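Local coordinates for SusD superfamily protein (Bacteroides vulgatus ATCC 8482, PDB 3JQ0), which probably binds glycans or other nutrients at the bacterial outer membrane, as a member of the SusD family, at residues 80-92 / 101-113. Residues are numbered along the deposited sequence; the frame is centred on the assembly and turned at random. Where two conformers were deposited one is given.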
loop_
_atom_site.group_PDB
_atom_site.type_symbol
_atom_site.label_atom_id
_atom_site.label_comp_id
_atom_site.label_asym_id
_atom_site.label_seq_id
_atom_site.Cartn_x
_atom_site.Cartn_y
_atom_site.Cartn_z
ATOM N N ASN A 80 18.719 -9.906 7.043
ATOM C CA ASN A 80 19.687 -10.750 7.758
ATOM C C ASN A 80 18.988 -11.931 8.404
ATOM O O ASN A 80 19.424 -13.086 8.273
ATOM C CB ASN A 80 20.415 -9.893 8.801
ATOM C CG ASN A 80 21.567 -10.619 9.545
ATOM O OD1 ASN A 80 21.683 -11.857 9.593
ATOM N ND2 ASN A 80 22.401 -9.797 10.181
ATOM N N GLN A 81 17.896 -11.663 9.132
ATOM C CA GLN A 81 17.177 -12.755 9.776
ATOM C C GLN A 81 16.532 -13.719 8.776
ATOM O O GLN A 81 16.513 -14.914 8.986
ATOM C CB GLN A 81 16.124 -12.199 10.771
ATOM C CG GLN A 81 16.723 -11.288 11.881
ATOM C CD GLN A 81 17.715 -11.967 12.705
ATOM O OE1 GLN A 81 17.405 -12.995 13.290
ATOM N NE2 GLN A 81 18.933 -11.394 12.802
ATOM N N ILE A 82 15.971 -13.203 7.677
ATOM C CA ILE A 82 15.401 -14.056 6.645
ATOM C C ILE A 82 16.503 -14.987 6.112
ATOM O O ILE A 82 16.277 -16.179 5.862
ATOM C CB ILE A 82 14.761 -13.229 5.499
ATOM C CG1 ILE A 82 13.554 -12.416 5.997
ATOM C CG2 ILE A 82 14.370 -14.158 4.359
ATOM C CD1 ILE A 82 13.080 -11.336 5.026
ATOM N N ASN A 83 17.672 -14.411 5.845
ATOM C CA ASN A 83 18.787 -15.208 5.330
ATOM C C ASN A 83 19.166 -16.363 6.253
ATOM O O ASN A 83 19.428 -17.492 5.817
ATOM C CB ASN A 83 19.991 -14.322 5.087
ATOM C CG ASN A 83 19.767 -13.294 3.963
ATOM O OD1 ASN A 83 18.850 -13.411 3.149
ATOM N ND2 ASN A 83 20.612 -12.282 3.922
ATOM N N GLN A 84 19.141 -16.104 7.548
ATOM C CA GLN A 84 19.306 -17.156 8.543
ATOM C C GLN A 84 18.217 -18.233 8.458
ATOM O O GLN A 84 18.530 -19.428 8.435
ATOM C CB GLN A 84 19.340 -16.526 9.927
ATOM C CG GLN A 84 19.539 -17.509 11.060
ATOM C CD GLN A 84 19.652 -16.865 12.417
ATOM O OE1 GLN A 84 19.589 -15.635 12.552
ATOM N NE2 GLN A 84 19.790 -17.696 13.439
HETATM N N MSE A 85 16.945 -17.817 8.382
HETATM C CA MSE A 85 15.882 -18.792 8.231
HETATM C C MSE A 85 16.086 -19.654 6.994
HETATM O O MSE A 85 15.875 -20.867 7.028
HETATM C CB MSE A 85 14.513 -18.091 8.159
HETATM C CG MSE A 85 13.321 -18.991 8.066
HETATM SE SE MSE A 85 13.021 -19.922 9.737
HETATM C CE MSE A 85 11.416 -20.918 9.202
ATOM N N ILE A 86 16.461 -19.046 5.865
ATOM C CA ILE A 86 16.674 -19.812 4.639
ATOM C C ILE A 86 17.745 -20.894 4.860
ATOM O O ILE A 86 17.568 -22.074 4.499
ATOM C CB ILE A 86 17.034 -18.917 3.426
ATOM C CG1 ILE A 86 15.825 -18.063 3.032
ATOM C CG2 ILE A 86 17.535 -19.764 2.223
ATOM C CD1 ILE A 86 16.154 -16.873 2.132
ATOM N N ALA A 87 18.856 -20.482 5.433
ATOM C CA ALA A 87 19.945 -21.451 5.653
ATOM C C ALA A 87 19.537 -22.582 6.599
ATOM O O ALA A 87 19.722 -23.775 6.287
ATOM C CB ALA A 87 21.151 -20.750 6.180
ATOM N N LYS A 88 18.965 -22.235 7.746
ATOM C CA LYS A 88 18.577 -23.245 8.729
ATOM C C LYS A 88 17.491 -24.195 8.246
ATOM O O LYS A 88 17.530 -25.391 8.519
ATOM C CB LYS A 88 18.174 -22.635 10.066
ATOM C CG LYS A 88 19.219 -21.770 10.694
ATOM C CD LYS A 88 20.525 -22.522 10.986
ATOM C CE LYS A 88 21.548 -21.640 11.717
ATOM N NZ LYS A 88 22.785 -22.443 12.086
ATOM N N THR A 89 16.531 -23.651 7.503
ATOM C CA THR A 89 15.436 -24.449 6.980
ATOM C C THR A 89 15.926 -25.347 5.841
ATOM O O THR A 89 15.459 -26.476 5.710
ATOM C CB THR A 89 14.285 -23.547 6.536
ATOM O OG1 THR A 89 13.871 -22.742 7.654
ATOM C CG2 THR A 89 13.088 -24.321 6.022
ATOM N N THR A 90 16.823 -24.839 5.007
ATOM C CA THR A 90 17.368 -25.664 3.899
ATOM C C THR A 90 18.161 -26.855 4.483
ATOM O O THR A 90 18.050 -27.997 3.993
ATOM C CB THR A 90 18.244 -24.829 2.961
ATOM O OG1 THR A 90 17.447 -23.786 2.397
ATOM C CG2 THR A 90 18.859 -25.683 1.811
ATOM N N GLU A 91 18.908 -26.604 5.563
ATOM C CA GLU A 91 19.815 -27.594 6.195
ATOM C C GLU A 91 19.091 -28.634 7.043
ATOM O O GLU A 91 19.580 -29.753 7.231
ATOM C CB GLU A 91 20.814 -26.871 7.111
ATOM C CG GLU A 91 21.881 -26.102 6.347
ATOM C CD GLU A 91 22.587 -24.987 7.156
ATOM O OE1 GLU A 91 22.347 -24.832 8.370
ATOM O OE2 GLU A 91 23.369 -24.231 6.542
ATOM N N THR A 92 17.966 -28.272 7.643
ATOM C CA THR A 92 17.355 -29.109 8.658
ATOM C C THR A 92 16.806 -30.411 8.109
ATOM O O THR A 92 16.365 -30.495 6.953
ATOM C CB THR A 92 16.220 -28.370 9.420
ATOM O OG1 THR A 92 15.883 -29.104 10.613
ATOM C CG2 THR A 92 14.981 -28.184 8.564
ATOM N N ASN A 101 9.248 -26.869 2.933
ATOM C CA ASN A 101 8.977 -26.142 1.694
ATOM C C ASN A 101 8.161 -24.886 1.939
ATOM O O ASN A 101 8.379 -23.871 1.289
ATOM C CB ASN A 101 8.315 -27.074 0.678
ATOM C CG ASN A 101 9.296 -28.072 0.056
ATOM O OD1 ASN A 101 10.505 -27.889 0.105
ATOM N ND2 ASN A 101 8.749 -29.104 -0.593
ATOM N N TYR A 102 7.168 -24.976 2.810
ATOM C CA TYR A 102 6.315 -23.827 3.057
ATOM C C TYR A 102 7.149 -22.680 3.648
ATOM O O TYR A 102 7.023 -21.528 3.245
ATOM C CB TYR A 102 5.115 -24.154 3.967
ATOM C CG TYR A 102 3.947 -23.210 3.721
ATOM C CD1 TYR A 102 3.083 -23.408 2.634
ATOM C CD2 TYR A 102 3.767 -22.062 4.488
ATOM C CE1 TYR A 102 2.062 -22.569 2.367
ATOM C CE2 TYR A 102 2.715 -21.185 4.216
ATOM C CZ TYR A 102 1.888 -21.446 3.149
ATOM O OH TYR A 102 0.856 -20.571 2.876
ATOM N N TYR A 103 7.996 -22.999 4.628
ATOM C CA TYR A 103 8.849 -21.970 5.214
ATOM C C TYR A 103 9.787 -21.363 4.168
ATOM O O TYR A 103 9.990 -20.147 4.174
ATOM C CB TYR A 103 9.689 -22.497 6.356
ATOM C CG TYR A 103 8.993 -22.819 7.658
ATOM C CD1 TYR A 103 8.022 -22.006 8.194
ATOM C CD2 TYR A 103 9.353 -23.940 8.378
ATOM C CE1 TYR A 103 7.447 -22.283 9.377
ATOM C CE2 TYR A 103 8.750 -24.243 9.542
ATOM C CZ TYR A 103 7.800 -23.425 10.066
ATOM O OH TYR A 103 7.201 -23.670 11.299
ATOM N N LEU A 104 10.356 -22.166 3.276
ATOM C CA LEU A 104 11.235 -21.646 2.249
ATOM C C LEU A 104 10.433 -20.769 1.283
ATOM O O LEU A 104 10.930 -19.705 0.880
ATOM C CB LEU A 104 11.960 -22.781 1.528
ATOM C CG LEU A 104 13.021 -23.505 2.350
ATOM C CD1 LEU A 104 13.586 -24.746 1.630
ATOM C CD2 LEU A 104 14.130 -22.567 2.742
ATOM N N GLY A 105 9.210 -21.186 0.937
ATOM C CA GLY A 105 8.384 -20.354 0.062
ATOM C C GLY A 105 8.188 -18.989 0.695
ATOM O O GLY A 105 8.339 -17.934 0.036
ATOM N N GLU A 106 7.918 -18.977 1.996
ATOM C CA GLU A 106 7.732 -17.725 2.698
ATOM C C GLU A 106 8.994 -16.883 2.797
ATOM O O GLU A 106 8.934 -15.643 2.594
ATOM C CB GLU A 106 7.148 -17.964 4.080
ATOM C CG GLU A 106 5.791 -18.627 4.092
ATOM C CD GLU A 106 5.203 -18.691 5.470
ATOM O OE1 GLU A 106 5.880 -19.187 6.364
ATOM O OE2 GLU A 106 4.013 -18.282 5.692
ATOM N N ALA A 107 10.125 -17.511 3.125
ATOM C CA ALA A 107 11.346 -16.775 3.358
ATOM C C ALA A 107 11.903 -16.168 2.060
ATOM O O ALA A 107 12.257 -14.982 2.011
ATOM C CB ALA A 107 12.377 -17.655 4.061
ATOM N N TYR A 108 11.965 -16.982 1.005
ATOM C CA TYR A 108 12.402 -16.444 -0.300
ATOM C C TYR A 108 11.437 -15.327 -0.755
ATOM O O TYR A 108 11.882 -14.322 -1.330
ATOM C CB TYR A 108 12.490 -17.565 -1.320
ATOM C CG TYR A 108 13.718 -18.437 -1.228
ATOM C CD1 TYR A 108 14.969 -17.911 -1.411
ATOM C CD2 TYR A 108 13.610 -19.798 -0.949
ATOM C CE1 TYR A 108 16.115 -18.704 -1.359
ATOM C CE2 TYR A 108 14.749 -20.612 -0.896
ATOM C CZ TYR A 108 15.979 -20.051 -1.094
ATOM O OH TYR A 108 17.109 -20.854 -1.051
ATOM N N GLY A 109 10.134 -15.510 -0.549
ATOM C CA GLY A 109 9.154 -14.505 -0.981
ATOM C C GLY A 109 9.342 -13.195 -0.224
ATOM O O GLY A 109 9.354 -12.117 -0.834
HETATM N N MSE A 110 9.487 -13.286 1.112
HETATM C CA MSE A 110 9.696 -12.075 1.911
HETATM C C MSE A 110 10.995 -11.376 1.546
HETATM O O MSE A 110 11.051 -10.122 1.541
HETATM C CB MSE A 110 9.647 -12.376 3.396
HETATM C CG MSE A 110 8.266 -12.749 3.948
HETATM SE SE MSE A 110 8.232 -12.943 5.873
HETATM C CE MSE A 110 9.150 -14.657 5.980
ATOM N N ARG A 111 12.048 -12.138 1.244
ATOM C CA ARG A 111 13.296 -11.499 0.857
ATOM C C ARG A 111 13.124 -10.687 -0.433
ATOM O O ARG A 111 13.523 -9.518 -0.531
ATOM C CB ARG A 111 14.443 -12.521 0.721
ATOM C CG ARG A 111 15.778 -11.861 0.428
ATOM C CD ARG A 111 16.957 -12.743 0.674
ATOM N NE ARG A 111 17.086 -13.763 -0.339
ATOM C CZ ARG A 111 18.020 -14.712 -0.302
ATOM N NH1 ARG A 111 18.781 -14.833 0.747
ATOM N NH2 ARG A 111 18.133 -15.536 -1.297
ATOM N N ALA A 112 12.491 -11.299 -1.428
ATOM C CA ALA A 112 12.215 -10.623 -2.702
ATOM C C ALA A 112 11.344 -9.384 -2.466
ATOM O O ALA A 112 11.557 -8.348 -3.090
ATOM C CB ALA A 112 11.538 -11.592 -3.657
ATOM N N TYR A 113 10.352 -9.505 -1.584
ATOM C CA TYR A 113 9.435 -8.408 -1.299
ATOM C C TYR A 113 10.170 -7.178 -0.772
ATOM O O TYR A 113 9.968 -6.044 -1.208
ATOM C CB TYR A 113 8.392 -8.919 -0.278
ATOM C CG TYR A 113 7.396 -7.869 0.111
ATOM C CD1 TYR A 113 6.331 -7.509 -0.725
ATOM C CD2 TYR A 113 7.524 -7.185 1.314
ATOM C CE1 TYR A 113 5.436 -6.478 -0.359
ATOM C CE2 TYR A 113 6.625 -6.209 1.682
ATOM C CZ TYR A 113 5.633 -5.830 0.852
ATOM O OH TYR A 113 4.797 -4.770 1.187
HETATM O O HOH W 1 16.987 -23.376 -0.278
#
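Ile86 packs against Ala107, Tyr108 and Arg111 where helices 75-91 and 97-122 run antiparallel as a helical hairpin, their segment axes 9.3 Å apart at 153°. Its branches divide the work: CG1 meets Ala107 CB at 3.6 Å, CG2 lies near the phenol end of Tyr108, and CD1 sits 3.6 Å above the guanidinium plane of Arg111, off-centre, while also making an off-centre CH-pi contact with the Tyr108 ring. Arg111 NH1 donates to Asn83 OD1 at 2.8 Å with a nearly straight N-H...O angle of 162°. The acceptor lies in the guanidinium plane, but NH1 stands well out of the carbonyl plane of Asn83, so the bond does not follow a lone-pair direction; the amide and guanidinium planes are 71° apart. Asn83 ND2 is held separately by the backbone oxygens of Tyr128 and Asp130, which should fix the amide's rotation. A leucine in place of Arg111 would probably leave Asn83 OD1 without this donor and Asp159 without its salt-bridge mate. Farther along, selenomethionine Met85 extends with CG opposite its backbone N and bends at chi2, bringing CE over one Tyr103 face, 3.8 Å from the ring centroid. Thr90 OG1 donates to Ile86 O at 2.7 Å and accepts from a water that also bonds Tyr108 OH, bridging the helices. Helix 9-25 borders the Tyr103 side, with Thr13 bonded to the Tyr103 hydroxyl and Phe12 touching Thr89; helix 149-167 packs on Tyr108 and supplies Asp159 to Arg111, setting the hairpin within the helical part of the SusD fold.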